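Local coordinates for protein anaerobically-induced outer membrane porin OprE (Pseudomonas aeruginosa, PDB 4FRX) that probably forms a channel through the bacterial outer membrane, as a beta-barrel porin of the OprD family, at residues S16-N21 / S431-L436; G44-Y49 / R137-T142; L65-V70 / F103-L108. All blocks are in the same frame, centred on the assembly; numbering follows the deposited sequence.

Contact 1 of 3, residues S16-N21 / S431-L436; sequences SLTLRN and SYTLPL
Thr18 and Thr433 share one side-chain setting: each turns OG1 back beside its own backbone N (chi1 near -65° in both), and the two hydroxyls meet at 2.7 Å between Thr18 OG1 and Thr433 OG1. They face each other across the seam of the beta-barrel, where the first strand, 17-28, pairs antiparallel with the last, 423-434. The threonines form a non-hydrogen-bonded pair, flanked by hydrogen-bonded pairs at Leu17-Leu434 and Leu19-Tyr432. All four backbone bonds of those two pairs are made; the straightest runs from Leu17 N to Leu434 O over 3.2 Å at 177°.

The face carrying Leu17, Leu19, Tyr432 and Leu434 looks outward, with a bound detergent about 4 Å from the Leu17 side chain (nearest atoms). Here Leu434 folds its CG between backbone N and carbonyl carbon (chi1 68°), which swings CD1 across to 3.4 Å from Leu17 CB. The strained chi2 of Leu434 and the short approach of CD1 to Leu17 O make the exact place of this methyl uncertain. From the chain end Leu436 adds CD1 to the same Leu17 CB, 3.9 Å away.

The threonine face looks into the barrel, where the Arg20 guanidinium reaches Asp135 in a salt bridge. A water at the edge of that group, in its plane, accepts from Arg20 NE at 3.0 Å and is hydrogen-bonded to Ser431 OG at 2.7 Å, bridging the two strands.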
ATOM      1  N   SER A  16      -0.556 -14.636 -17.100  1.00 22.50           N
ATOM      2  CA  SER A  16      -1.085 -15.031 -15.778  1.00 21.00           C
ATOM      3  C   SER A  16      -2.505 -14.566 -15.587  1.00 14.65           C
ATOM      4  O   SER A  16      -2.822 -13.436 -15.924  1.00 15.63           O
ATOM      5  CB  SER A  16      -0.246 -14.556 -14.587  1.00 29.22           C
ATOM      6  OG  SER A  16      -0.360 -15.506 -13.559  1.00 39.53           O
ATOM      7  N   LEU A  17      -3.341 -15.439 -15.023  1.00 16.88           N
ATOM      8  CA  LEU A  17      -4.693 -15.063 -14.637  1.00 11.78           C
ATOM      9  C   LEU A  17      -4.919 -15.329 -13.147  1.00 11.82           C
ATOM     10  O   LEU A  17      -4.770 -16.458 -12.662  1.00  9.16           O
ATOM     11  CB  LEU A  17      -5.722 -15.830 -15.478  1.00 13.77           C
ATOM     12  CG  LEU A  17      -7.201 -15.521 -15.254  1.00 19.08           C
ATOM     13  CD1 LEU A  17      -7.493 -14.067 -15.602  1.00 13.20           C
ATOM     14  CD2 LEU A  17      -8.077 -16.466 -16.073  1.00 18.85           C
ATOM     15  N   THR A  18      -5.283 -14.282 -12.415  1.00 12.26           N
ATOM     16  CA  THR A  18      -5.704 -14.447 -11.036  1.00 12.66           C
ATOM     17  C   THR A  18      -7.215 -14.235 -10.938  1.00 14.99           C
ATOM     18  O   THR A  18      -7.771 -13.326 -11.545  1.00 10.70           O
ATOM     19  CB  THR A  18      -4.922 -13.506 -10.102  1.00 22.59           C
ATOM     20  OG1 THR A  18      -3.552 -13.925 -10.079  1.00 20.20           O
ATOM     21  CG2 THR A  18      -5.476 -13.548  -8.679  1.00 26.75           C
ATOM     22  N   LEU A  19      -7.879 -15.128 -10.215  1.00 11.44           N
ATOM     23  CA  LEU A  19      -9.315 -15.074 -10.051  1.00 12.64           C
ATOM     24  C   LEU A  19      -9.488 -14.720  -8.601  1.00 12.86           C
ATOM     25  O   LEU A  19      -8.902 -15.373  -7.738  1.00 17.28           O
ATOM     26  CB  LEU A  19      -9.947 -16.443 -10.336  1.00 16.13           C
ATOM     27  CG  LEU A  19      -9.721 -17.016 -11.730  1.00 13.85           C
ATOM     28  CD1 LEU A  19     -10.376 -18.385 -11.858  1.00 18.55           C
ATOM     29  CD2 LEU A  19     -10.276 -16.071 -12.772  1.00 22.81           C
ATOM     30  N   ARG A  20     -10.244 -13.664  -8.336  1.00 10.19           N
ATOM     31  CA  ARG A  20     -10.438 -13.209  -6.962  1.00 13.37           C
ATOM     32  C   ARG A  20     -11.911 -13.039  -6.643  1.00 17.35           C
ATOM     33  O   ARG A  20     -12.584 -12.175  -7.198  1.00 15.14           O
ATOM     34  CB  ARG A  20      -9.711 -11.881  -6.712  1.00 10.28           C
ATOM     35  CG  ARG A  20      -9.763 -11.416  -5.247  1.00 11.13           C
ATOM     36  CD  ARG A  20      -9.140 -10.036  -5.052  1.00 13.57           C
ATOM     37  NE  ARG A  20      -7.690 -10.079  -5.270  1.00 13.99           N
ATOM     38  CZ  ARG A  20      -6.907  -9.004  -5.304  1.00 15.52           C
ATOM     39  NH1 ARG A  20      -7.430  -7.800  -5.126  1.00 16.40           N
ATOM     40  NH2 ARG A  20      -5.598  -9.131  -5.515  1.00 18.02           N
ATOM     41  N   ASN A  21     -12.415 -13.849  -5.728  1.00 14.36           N
ATOM     42  CA  ASN A  21     -13.776 -13.646  -5.287  1.00  9.85           C
ATOM     43  C   ASN A  21     -13.720 -12.890  -3.966  1.00 16.84           C
ATOM     44  O   ASN A  21     -13.165 -13.393  -2.991  1.00 15.44           O
ATOM     45  CB  ASN A  21     -14.502 -14.983  -5.146  1.00 13.02           C
ATOM     46  CG  ASN A  21     -15.982 -14.810  -4.895  1.00 14.47           C
ATOM     47  OD1 ASN A  21     -16.412 -14.694  -3.755  1.00 16.09           O
ATOM     48  ND2 ASN A  21     -16.771 -14.785  -5.966  1.00 14.86           N
ATOM     49  N   SER A 431      -9.088 -16.944  -3.720  1.00 10.50           N
ATOM     50  CA  SER A 431      -8.186 -16.527  -4.781  1.00 13.80           C
ATOM     51  C   SER A 431      -7.512 -17.721  -5.437  1.00 16.12           C
ATOM     52  O   SER A 431      -7.273 -18.733  -4.789  1.00 17.91           O
ATOM     53  CB  SER A 431      -7.128 -15.569  -4.242  1.00 18.97           C
ATOM     54  OG  SER A 431      -6.314 -15.092  -5.305  1.00 28.08           O
ATOM     55  N   TYR A 432      -7.201 -17.587  -6.722  1.00  9.79           N
ATOM     56  CA  TYR A 432      -6.534 -18.657  -7.460  1.00  7.42           C
ATOM     57  C   TYR A 432      -5.776 -18.045  -8.621  1.00 12.55           C
ATOM     58  O   TYR A 432      -6.335 -17.265  -9.402  1.00 14.19           O
ATOM     59  CB  TYR A 432      -7.540 -19.680  -7.974  1.00 13.60           C
ATOM     60  CG  TYR A 432      -6.901 -20.869  -8.654  1.00 18.31           C
ATOM     61  CD1 TYR A 432      -6.308 -21.886  -7.909  1.00 18.38           C
ATOM     62  CD2 TYR A 432      -6.883 -20.976 -10.038  1.00 21.20           C
ATOM     63  CE1 TYR A 432      -5.717 -22.983  -8.530  1.00 23.46           C
ATOM     64  CE2 TYR A 432      -6.288 -22.065 -10.665  1.00 23.49           C
ATOM     65  CZ  TYR A 432      -5.711 -23.063  -9.910  1.00 29.25           C
ATOM     66  OH  TYR A 432      -5.125 -24.151 -10.537  1.00 27.92           O
ATOM     67  N   THR A 433      -4.498 -18.390  -8.723  1.00 12.63           N
ATOM     68  CA  THR A 433      -3.666 -17.901  -9.814  1.00 16.56           C
ATOM     69  C   THR A 433      -3.229 -19.055 -10.688  1.00 19.69           C
ATOM     70  O   THR A 433      -2.749 -20.073 -10.178  1.00 22.12           O
ATOM     71  CB  THR A 433      -2.432 -17.175  -9.278  1.00 20.14           C
ATOM     72  OG1 THR A 433      -2.854 -16.012  -8.562  1.00 23.64           O
ATOM     73  CG2 THR A 433      -1.513 -16.753 -10.422  1.00 17.50           C
ATOM     74  N   LEU A 434      -3.396 -18.915 -12.001  1.00 18.87           N
ATOM     75  CA  LEU A 434      -2.986 -19.989 -12.903  1.00 26.42           C
ATOM     76  C   LEU A 434      -2.167 -19.520 -14.088  1.00 29.99           C
ATOM     77  O   LEU A 434      -2.393 -18.420 -14.602  1.00 13.95           O
ATOM     78  CB  LEU A 434      -4.172 -20.863 -13.340  1.00 33.74           C
ATOM     79  CG  LEU A 434      -5.340 -20.455 -14.245  1.00 36.57           C
ATOM     80  CD1 LEU A 434      -5.579 -18.984 -14.277  1.00 40.43           C
ATOM     81  CD2 LEU A 434      -5.213 -21.016 -15.649  1.00 36.37           C
ATOM     82  N   PRO A 435      -1.173 -20.339 -14.485  1.00 39.51           N
ATOM     83  CA  PRO A 435      -0.329 -20.062 -15.656  1.00 37.64           C
ATOM     84  C   PRO A 435      -1.051 -20.136 -17.017  1.00 30.64           C
ATOM     85  O   PRO A 435      -1.771 -21.102 -17.257  1.00 21.99           O
ATOM     86  CB  PRO A 435       0.794 -21.109 -15.560  1.00 41.74           C
ATOM     87  CG  PRO A 435       0.278 -22.166 -14.640  1.00 46.20           C
ATOM     88  CD  PRO A 435      -0.674 -21.483 -13.698  1.00 45.14           C
ATOM     89  N   LEU A 436      -0.843 -19.137 -17.882  1.00 29.81           N
ATOM     90  CA  LEU A 436      -1.462 -19.084 -19.206  1.00 32.22           C
ATOM     91  C   LEU A 436      -0.387 -18.930 -20.282  1.00 44.77           C
ATOM     92  O   LEU A 436      -0.718 -18.551 -21.394  1.00 62.62           O
ATOM     93  CB  LEU A 436      -2.392 -17.872 -19.358  1.00 28.41           C
ATOM     94  CG  LEU A 436      -3.670 -17.711 -18.556  1.00 24.70           C
ATOM     95  CD1 LEU A 436      -4.389 -16.482 -19.059  1.00 25.82           C
ATOM     96  CD2 LEU A 436      -4.556 -18.934 -18.672  1.00 28.21           C
TER
HETATM   97  O   HOH W   1      -5.882 -12.476  -5.282  1.00 16.09           O

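Contact 2 of 3, residues G44-Y49 / R137-T142; sequences GFILNY and RLLPVT
Ile46 lays CG1 against the CD2 methyl of Leu139 at 4.1 Å, the two side chains passing flank to flank and running antiparallel. The Ile46 chain goes on to CD1, which comes up to the ring of Pro140, 4.4 Å from its CD. One residue earlier in the loop than Leu139, Leu138 extends its CG anti to the backbone N (chi1 -173°), and this carries CD1 over the backbone of Gly44, 3.6 Å from Gly44 N and 3.8 Å from Gly44 CA. With only hydrogens on its alpha carbon, Gly44 lets the leucine methyl settle directly on the strand.

This is the inside of the barrel: residues 137-142 belong to the loop that links strand 131-132 to strand 142-150, and it packs here against the inner face of wall strand 37-50. No hydrogen bond joins the two segments; methyls and methylenes pack on one another and on backbone atoms. Polar links lie at the margins, where Arg137 O accepts from Arg20 NH1 and Pro140 O from Lys167 NZ. Phe22 and Val90 also touch Leu138. Phe45, whose side chain leaves the opposite face of the strand, touches a bound detergent on the outside, while its carbonyl O lies 4.1 Å from Leu139 CD2.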
ATOM      1  N   GLY A  44     -13.470 -11.011  -9.499  1.00 14.53           N
ATOM      2  CA  GLY A  44     -12.457 -10.236 -10.193  1.00 13.31           C
ATOM      3  C   GLY A  44     -11.578 -11.115 -11.067  1.00 14.49           C
ATOM      4  O   GLY A  44     -11.367 -12.288 -10.762  1.00 14.51           O
ATOM      5  N   PHE A  45     -11.077 -10.542 -12.158  1.00 12.67           N
ATOM      6  CA  PHE A  45     -10.212 -11.255 -13.075  1.00 10.68           C
ATOM      7  C   PHE A  45      -9.032 -10.332 -13.324  1.00 14.80           C
ATOM      8  O   PHE A  45      -9.201  -9.171 -13.721  1.00 10.78           O
ATOM      9  CB  PHE A  45     -10.913 -11.538 -14.404  1.00 11.34           C
ATOM     10  CG  PHE A  45     -12.222 -12.266 -14.273  1.00 15.48           C
ATOM     11  CD1 PHE A  45     -13.383 -11.579 -13.939  1.00 14.22           C
ATOM     12  CD2 PHE A  45     -12.304 -13.630 -14.534  1.00 16.51           C
ATOM     13  CE1 PHE A  45     -14.613 -12.236 -13.836  1.00 12.01           C
ATOM     14  CE2 PHE A  45     -13.534 -14.300 -14.423  1.00 14.10           C
ATOM     15  CZ  PHE A  45     -14.685 -13.594 -14.076  1.00 10.54           C
ATOM     16  N   ILE A  46      -7.840 -10.845 -13.063  1.00 11.13           N
ATOM     17  CA  ILE A  46      -6.626 -10.052 -13.194  1.00 10.57           C
ATOM     18  C   ILE A  46      -5.708 -10.813 -14.119  1.00 12.05           C
ATOM     19  O   ILE A  46      -5.167 -11.853 -13.751  1.00 16.89           O
ATOM     20  CB  ILE A  46      -5.946  -9.853 -11.836  1.00 12.46           C
ATOM     21  CG1 ILE A  46      -6.897  -9.126 -10.881  1.00 16.18           C
ATOM     22  CG2 ILE A  46      -4.620  -9.117 -12.020  1.00 16.73           C
ATOM     23  CD1 ILE A  46      -6.720  -9.500  -9.425  1.00 23.79           C
ATOM     24  N   LEU A  47      -5.557 -10.300 -15.333  1.00  8.33           N
ATOM     25  CA  LEU A  47      -4.771 -10.969 -16.353  1.00 12.52           C
ATOM     26  C   LEU A  47      -3.499 -10.174 -16.653  1.00 16.35           C
ATOM     27  O   LEU A  47      -3.563  -9.051 -17.147  1.00 13.84           O
ATOM     28  CB  LEU A  47      -5.632 -11.134 -17.599  1.00 16.23           C
ATOM     29  CG  LEU A  47      -5.028 -11.639 -18.899  1.00 17.73           C
ATOM     30  CD1 LEU A  47      -4.320 -12.959 -18.694  1.00 25.14           C
ATOM     31  CD2 LEU A  47      -6.154 -11.788 -19.911  1.00 20.17           C
ATOM     32  N   ASN A  48      -2.342 -10.753 -16.326  1.00 15.06           N
ATOM     33  CA  ASN A  48      -1.067 -10.079 -16.568  1.00 20.04           C
ATOM     34  C   ASN A  48      -0.409 -10.730 -17.768  1.00 25.72           C
ATOM     35  O   ASN A  48      -0.456 -11.943 -17.897  1.00 23.41           O
ATOM     36  CB  ASN A  48      -0.116 -10.238 -15.383  1.00 27.12           C
ATOM     37  CG  ASN A  48      -0.751  -9.897 -14.058  1.00 34.38           C
ATOM     38  OD1 ASN A  48      -1.497 -10.692 -13.487  1.00 43.07           O
ATOM     39  ND2 ASN A  48      -0.419  -8.730 -13.534  1.00 42.30           N
ATOM     40  N   TYR A  49       0.187  -9.931 -18.648  1.00 15.30           N
ATOM     41  CA  TYR A  49       1.010 -10.463 -19.721  1.00 18.01           C
ATOM     42  C   TYR A  49       2.333  -9.726 -19.642  1.00 14.95           C
ATOM     43  O   TYR A  49       2.355  -8.525 -19.408  1.00  9.28           O
ATOM     44  CB  TYR A  49       0.348 -10.270 -21.088  1.00 19.06           C
ATOM     45  CG  TYR A  49       1.315 -10.387 -22.245  1.00 23.29           C
ATOM     46  CD1 TYR A  49       1.723 -11.627 -22.720  1.00 26.08           C
ATOM     47  CD2 TYR A  49       1.840  -9.250 -22.850  1.00 24.17           C
ATOM     48  CE1 TYR A  49       2.623 -11.728 -23.768  1.00 25.04           C
ATOM     49  CE2 TYR A  49       2.732  -9.344 -23.903  1.00 15.95           C
ATOM     50  CZ  TYR A  49       3.122 -10.578 -24.350  1.00 26.01           C
ATOM     51  OH  TYR A  49       4.013 -10.649 -25.392  1.00 25.49           O
ATOM     52  N   ARG A 137      -9.207  -4.316  -2.049  1.00  9.25           N
ATOM     53  CA  ARG A 137     -10.571  -4.646  -2.461  1.00 11.65           C
ATOM     54  C   ARG A 137     -10.554  -5.668  -3.588  1.00  8.48           C
ATOM     55  O   ARG A 137      -9.886  -6.689  -3.474  1.00 11.23           O
ATOM     56  CB  ARG A 137     -11.374  -3.391  -2.828  1.00 10.11           C
ATOM     57  CG  ARG A 137     -11.583  -2.396  -1.646  1.00  6.57           C
ATOM     58  CD  ARG A 137     -12.417  -3.000  -0.507  1.00  9.98           C
ATOM     59  NE  ARG A 137     -12.668  -2.022   0.566  1.00 13.07           N
ATOM     60  CZ  ARG A 137     -11.885  -1.841   1.629  1.00 14.16           C
ATOM     61  NH1 ARG A 137     -10.785  -2.563   1.777  1.00 12.09           N
ATOM     62  NH2 ARG A 137     -12.201  -0.930   2.547  1.00 14.83           N
ATOM     63  N   LEU A 138     -11.269  -5.390  -4.672  1.00  3.09           N
ATOM     64  CA  LEU A 138     -11.418  -6.391  -5.746  1.00 10.21           C
ATOM     65  C   LEU A 138     -10.320  -6.323  -6.798  1.00 13.02           C
ATOM     66  O   LEU A 138      -9.761  -7.356  -7.204  1.00 13.24           O
ATOM     67  CB  LEU A 138     -12.793  -6.243  -6.424  1.00 10.24           C
ATOM     68  CG  LEU A 138     -13.189  -7.300  -7.461  1.00 15.47           C
ATOM     69  CD1 LEU A 138     -13.222  -8.685  -6.827  1.00 14.23           C
ATOM     70  CD2 LEU A 138     -14.549  -6.968  -8.089  1.00 22.38           C
ATOM     71  N   LEU A 139     -10.029  -5.106  -7.249  1.00  9.56           N
ATOM     72  CA  LEU A 139      -9.018  -4.883  -8.274  1.00 11.58           C
ATOM     73  C   LEU A 139      -8.006  -3.882  -7.717  1.00 10.44           C
ATOM     74  O   LEU A 139      -8.366  -2.999  -6.950  1.00  8.59           O
ATOM     75  CB  LEU A 139      -9.658  -4.352  -9.569  1.00  6.87           C
ATOM     76  CG  LEU A 139     -10.745  -5.234 -10.221  1.00  9.63           C
ATOM     77  CD1 LEU A 139     -11.377  -4.552 -11.428  1.00 10.45           C
ATOM     78  CD2 LEU A 139     -10.158  -6.574 -10.635  1.00  8.23           C
ATOM     79  N   PRO A 140      -6.734  -4.039  -8.080  1.00 11.36           N
ATOM     80  CA  PRO A 140      -5.676  -3.195  -7.522  1.00 11.70           C
ATOM     81  C   PRO A 140      -5.608  -1.779  -8.088  1.00 12.76           C
ATOM     82  O   PRO A 140      -6.064  -1.493  -9.209  1.00  8.54           O
ATOM     83  CB  PRO A 140      -4.400  -3.952  -7.898  1.00 15.89           C
ATOM     84  CG  PRO A 140      -4.786  -4.708  -9.154  1.00 18.03           C
ATOM     85  CD  PRO A 140      -6.198  -5.129  -8.916  1.00 12.09           C
ATOM     86  N   VAL A 141      -5.032  -0.892  -7.280  1.00  9.23           N
ATOM     87  CA  VAL A 141      -4.642   0.430  -7.741  1.00  9.71           C
ATOM     88  C   VAL A 141      -3.513   0.283  -8.746  1.00  6.93           C
ATOM     89  O   VAL A 141      -2.655  -0.588  -8.596  1.00  6.88           O
ATOM     90  CB  VAL A 141      -4.153   1.311  -6.556  1.00 16.01           C
ATOM     91  CG1 VAL A 141      -3.475   2.606  -7.052  1.00 13.29           C
ATOM     92  CG2 VAL A 141      -5.304   1.632  -5.597  1.00  8.32           C
ATOM     93  N   THR A 142      -3.511   1.131  -9.771  1.00  8.43           N
ATOM     94  CA  THR A 142      -2.365   1.265 -10.655  1.00  8.02           C
ATOM     95  C   THR A 142      -1.973   2.735 -10.771  1.00  7.43           C
ATOM     96  O   THR A 142      -2.786   3.626 -10.532  1.00 10.27           O
ATOM     97  CB  THR A 142      -2.640   0.687 -12.073  1.00 15.79           C
ATOM     98  OG1 THR A 142      -3.657   1.454 -12.729  1.00 15.53           O
ATOM     99  CG2 THR A 142      -3.078  -0.787 -11.990  1.00 15.51           C
TER

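Contact 3 of 3, residues L65-V70 / F103-L108; sequences LGLLGV and FASLGL. With C8E ((hydroxyethyloxy)tri(ethyloxy)octane), chain D.
An antiparallel strand pair of the barrel wall makes this contact, and its outer, lipid-facing surface binds a C8E detergent whose alkyl chain runs across both strands over Gly66, Leu68 and Ala104. The alkyl chain lies against the Gly66 backbone, its C4 3.6 Å from Leu67 N. Its C5 rests 3.8 Å from the methyl of Ala104, and C3 meets Leu68 CB. On the same face Leu68 bends its end across the strand boundary, CD1 coming 3.9 Å from Ala104 CB.

Beneath the detergent, strands 59-71 and 102-114 are neighbours in the beta-barrel, their short segments 4.7 Å apart and inclined at 176°. Three hydrogen-bonded pairs, Leu65-Gly107, Leu67-Ser105 and Gly69-Phe103, supply six backbone bonds. Between them the alpha hydrogens also point at carbonyls, most closely Ala104 CA at 3.0 Å from Leu67 O.

The inward face carries Leu65, Leu67, Phe103 and Ser105. Phe103 places CG between its backbone N and carbonyl carbon (chi1 71°), a setting that brings the ring across to the neighbouring strand, where it lies by Gly69 with CE1 4.1 Å from Gly69 CA. Farther inward the ring meets Phe91 and Leu139. Ser105 turns its hydroxyl the same way (chi1 55°), which makes OG face Leu67 CB. Ser105 OG is also hydrogen-bonded to a water at 3.0 Å; the same water donates to Leu65 O over 3.1 Å.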
ATOM      1  N   LEU A  65      -1.738  -5.246 -18.333  1.00 14.17           N
ATOM      2  CA  LEU A  65      -2.480  -5.639 -17.148  1.00 12.73           C
ATOM      3  C   LEU A  65      -3.967  -5.408 -17.404  1.00  9.99           C
ATOM      4  O   LEU A  65      -4.414  -4.269 -17.510  1.00 11.44           O
ATOM      5  CB  LEU A  65      -2.011  -4.837 -15.930  1.00 11.62           C
ATOM      6  CG  LEU A  65      -2.821  -5.126 -14.666  1.00  7.98           C
ATOM      7  CD1 LEU A  65      -2.604  -6.571 -14.224  1.00 13.37           C
ATOM      8  CD2 LEU A  65      -2.514  -4.147 -13.550  1.00  8.51           C
ATOM      9  N   GLY A  66      -4.720  -6.497 -17.541  1.00  9.39           N
ATOM     10  CA  GLY A  66      -6.156  -6.424 -17.776  1.00 13.51           C
ATOM     11  C   GLY A  66      -6.897  -6.702 -16.487  1.00 12.15           C
ATOM     12  O   GLY A  66      -6.608  -7.684 -15.815  1.00 11.84           O
ATOM     13  N   LEU A  67      -7.838  -5.831 -16.134  1.00  8.34           N
ATOM     14  CA  LEU A  67      -8.568  -5.954 -14.884  1.00  5.61           C
ATOM     15  C   LEU A  67     -10.074  -5.943 -15.151  1.00 11.12           C
ATOM     16  O   LEU A  67     -10.554  -5.072 -15.864  1.00 12.14           O
ATOM     17  CB  LEU A  67      -8.219  -4.771 -13.971  1.00 11.14           C
ATOM     18  CG  LEU A  67      -6.749  -4.523 -13.612  1.00  5.06           C
ATOM     19  CD1 LEU A  67      -6.635  -3.370 -12.610  1.00  6.35           C
ATOM     20  CD2 LEU A  67      -6.155  -5.771 -13.029  1.00  7.14           C
ATOM     21  N   LEU A  68     -10.814  -6.896 -14.589  1.00  9.43           N
ATOM     22  CA  LEU A  68     -12.267  -6.936 -14.768  1.00  7.96           C
ATOM     23  C   LEU A  68     -12.932  -7.298 -13.455  1.00  9.42           C
ATOM     24  O   LEU A  68     -12.520  -8.243 -12.791  1.00  9.99           O
ATOM     25  CB  LEU A  68     -12.659  -7.973 -15.827  1.00 13.25           C
ATOM     26  CG  LEU A  68     -14.157  -8.305 -15.932  1.00 13.78           C
ATOM     27  CD1 LEU A  68     -14.977  -7.130 -16.462  1.00 10.53           C
ATOM     28  CD2 LEU A  68     -14.351  -9.532 -16.808  1.00 10.68           C
ATOM     29  N   GLY A  69     -13.948  -6.533 -13.070  1.00 10.88           N
ATOM     30  CA  GLY A  69     -14.690  -6.812 -11.854  1.00 12.50           C
ATOM     31  C   GLY A  69     -16.169  -6.898 -12.177  1.00 11.56           C
ATOM     32  O   GLY A  69     -16.694  -6.042 -12.871  1.00 12.92           O
ATOM     33  N   VAL A  70     -16.831  -7.939 -11.683  1.00 12.36           N
ATOM     34  CA  VAL A  70     -18.244  -8.149 -11.957  1.00 11.60           C
ATOM     35  C   VAL A  70     -18.995  -8.222 -10.634  1.00 11.89           C
ATOM     36  O   VAL A  70     -18.611  -8.996  -9.755  1.00 15.12           O
ATOM     37  CB  VAL A  70     -18.467  -9.475 -12.739  1.00 13.25           C
ATOM     38  CG1 VAL A  70     -19.947  -9.661 -13.054  1.00 13.05           C
ATOM     39  CG2 VAL A  70     -17.631  -9.500 -14.020  1.00 15.98           C
ATOM     40  N   PHE A 103     -16.904  -3.497 -14.285  1.00 11.37           N
ATOM     41  CA  PHE A 103     -15.938  -2.490 -14.699  1.00 12.77           C
ATOM     42  C   PHE A 103     -14.613  -3.130 -15.092  1.00 13.25           C
ATOM     43  O   PHE A 103     -14.251  -4.197 -14.585  1.00 14.41           O
ATOM     44  CB  PHE A 103     -15.793  -1.348 -13.664  1.00 13.13           C
ATOM     45  CG  PHE A 103     -15.086  -1.727 -12.384  1.00 10.98           C
ATOM     46  CD1 PHE A 103     -15.598  -2.700 -11.537  1.00 15.40           C
ATOM     47  CD2 PHE A 103     -13.949  -1.027 -11.981  1.00 13.59           C
ATOM     48  CE1 PHE A 103     -14.951  -3.013 -10.335  1.00 15.15           C
ATOM     49  CE2 PHE A 103     -13.299  -1.337 -10.791  1.00 14.52           C
ATOM     50  CZ  PHE A 103     -13.805  -2.329  -9.964  1.00 12.79           C
ATOM     51  N   ALA A 104     -13.917  -2.501 -16.034  1.00 12.63           N
ATOM     52  CA  ALA A 104     -12.691  -3.082 -16.572  1.00 11.01           C
ATOM     53  C   ALA A 104     -11.709  -2.017 -17.005  1.00 15.92           C
ATOM     54  O   ALA A 104     -12.091  -0.902 -17.366  1.00 14.83           O
ATOM     55  CB  ALA A 104     -12.998  -4.000 -17.748  1.00  9.76           C
ATOM     56  N   SER A 105     -10.435  -2.376 -17.001  1.00 14.38           N
ATOM     57  CA  SER A 105      -9.419  -1.468 -17.499  1.00 14.81           C
ATOM     58  C   SER A 105      -8.275  -2.276 -18.078  1.00  9.88           C
ATOM     59  O   SER A 105      -8.122  -3.464 -17.786  1.00  9.13           O
ATOM     60  CB  SER A 105      -8.934  -0.521 -16.401  1.00 16.74           C
ATOM     61  OG  SER A 105      -8.481  -1.234 -15.266  1.00 14.37           O
ATOM     62  N   LEU A 106      -7.510  -1.629 -18.940  1.00 10.87           N
ATOM     63  CA  LEU A 106      -6.332  -2.233 -19.539  1.00 11.62           C
ATOM     64  C   LEU A 106      -5.170  -1.274 -19.345  1.00 15.49           C
ATOM     65  O   LEU A 106      -5.252  -0.118 -19.745  1.00 14.81           O
ATOM     66  CB  LEU A 106      -6.556  -2.446 -21.031  1.00 10.59           C
ATOM     67  CG  LEU A 106      -5.352  -3.028 -21.773  1.00 15.94           C
ATOM     68  CD1 LEU A 106      -5.003  -4.398 -21.202  1.00 14.85           C
ATOM     69  CD2 LEU A 106      -5.639  -3.110 -23.261  1.00 24.23           C
ATOM     70  N   GLY A 107      -4.098  -1.750 -18.720  1.00 11.02           N
ATOM     71  CA  GLY A 107      -2.947  -0.912 -18.462  1.00 11.34           C
ATOM     72  C   GLY A 107      -1.719  -1.461 -19.167  1.00 13.04           C
ATOM     73  O   GLY A 107      -1.249  -2.541 -18.834  1.00 15.94           O
ATOM     74  N   LEU A 108      -1.202  -0.707 -20.135  1.00 10.17           N
ATOM     75  CA  LEU A 108      -0.051  -1.141 -20.922  1.00 10.11           C
ATOM     76  C   LEU A 108       1.218  -0.484 -20.418  1.00 11.67           C
ATOM     77  O   LEU A 108       1.204   0.674 -20.015  1.00 10.71           O
ATOM     78  CB  LEU A 108      -0.237  -0.759 -22.385  1.00 15.26           C
ATOM     79  CG  LEU A 108      -1.397  -1.411 -23.132  1.00 20.61           C
ATOM     80  CD1 LEU A 108      -1.280  -1.100 -24.616  1.00 25.11           C
ATOM     81  CD2 LEU A 108      -1.398  -2.901 -22.906  1.00 25.22           C
TER
HETATM   82  C1  C8E D 502      -9.745 -10.989 -17.851  1.00 20.52           C
HETATM   83  C2  C8E D 502      -9.277  -9.538 -17.900  1.00 18.97           C
HETATM   84  C3  C8E D 502     -10.213  -8.720 -18.782  1.00 19.81           C
HETATM   85  C4  C8E D 502      -9.840  -7.245 -18.799  1.00 20.14           C
HETATM   86  C5  C8E D 502     -10.805  -6.468 -19.691  1.00 22.64           C
HETATM   87  C6  C8E D 502     -10.196  -5.195 -20.275  1.00 21.91           C
HETATM   88  C7  C8E D 502     -11.228  -4.537 -21.185  1.00 24.52           C
HETATM   89  C8  C8E D 502     -10.643  -3.344 -21.931  1.00 34.19           C
HETATM   90  O9  C8E D 502     -11.219  -2.150 -21.453  1.00 35.99           O
HETATM   91  O   HOH W   2      -5.628  -2.032 -15.735  1.00 19.14           O

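Overall arrangement
The three contacts follow one patch of barrel wall, strand by strand. Contact 1 joins 423-434 to 17-28, contact 2 lies on 37-50, and contact 3 joins 59-71 to 102-114, with all neighbouring strands antiparallel. Backbone bonds carry the wall onward: Arg20 O to Gly44 N between contacts 1 and 2, Phe45 N to Leu68 O between contacts 2 and 3. Contact 1 and contact 2 have centres about 10 Å apart. Contact 2 and contact 3 have centres about 6 Å apart. In sequence contact 3 falls within the span of contact 2, and contact 2 within that of contact 1, which closes the barrel. Segment 137-142 covers part of the inner wall, where Leu139 also touches Phe103.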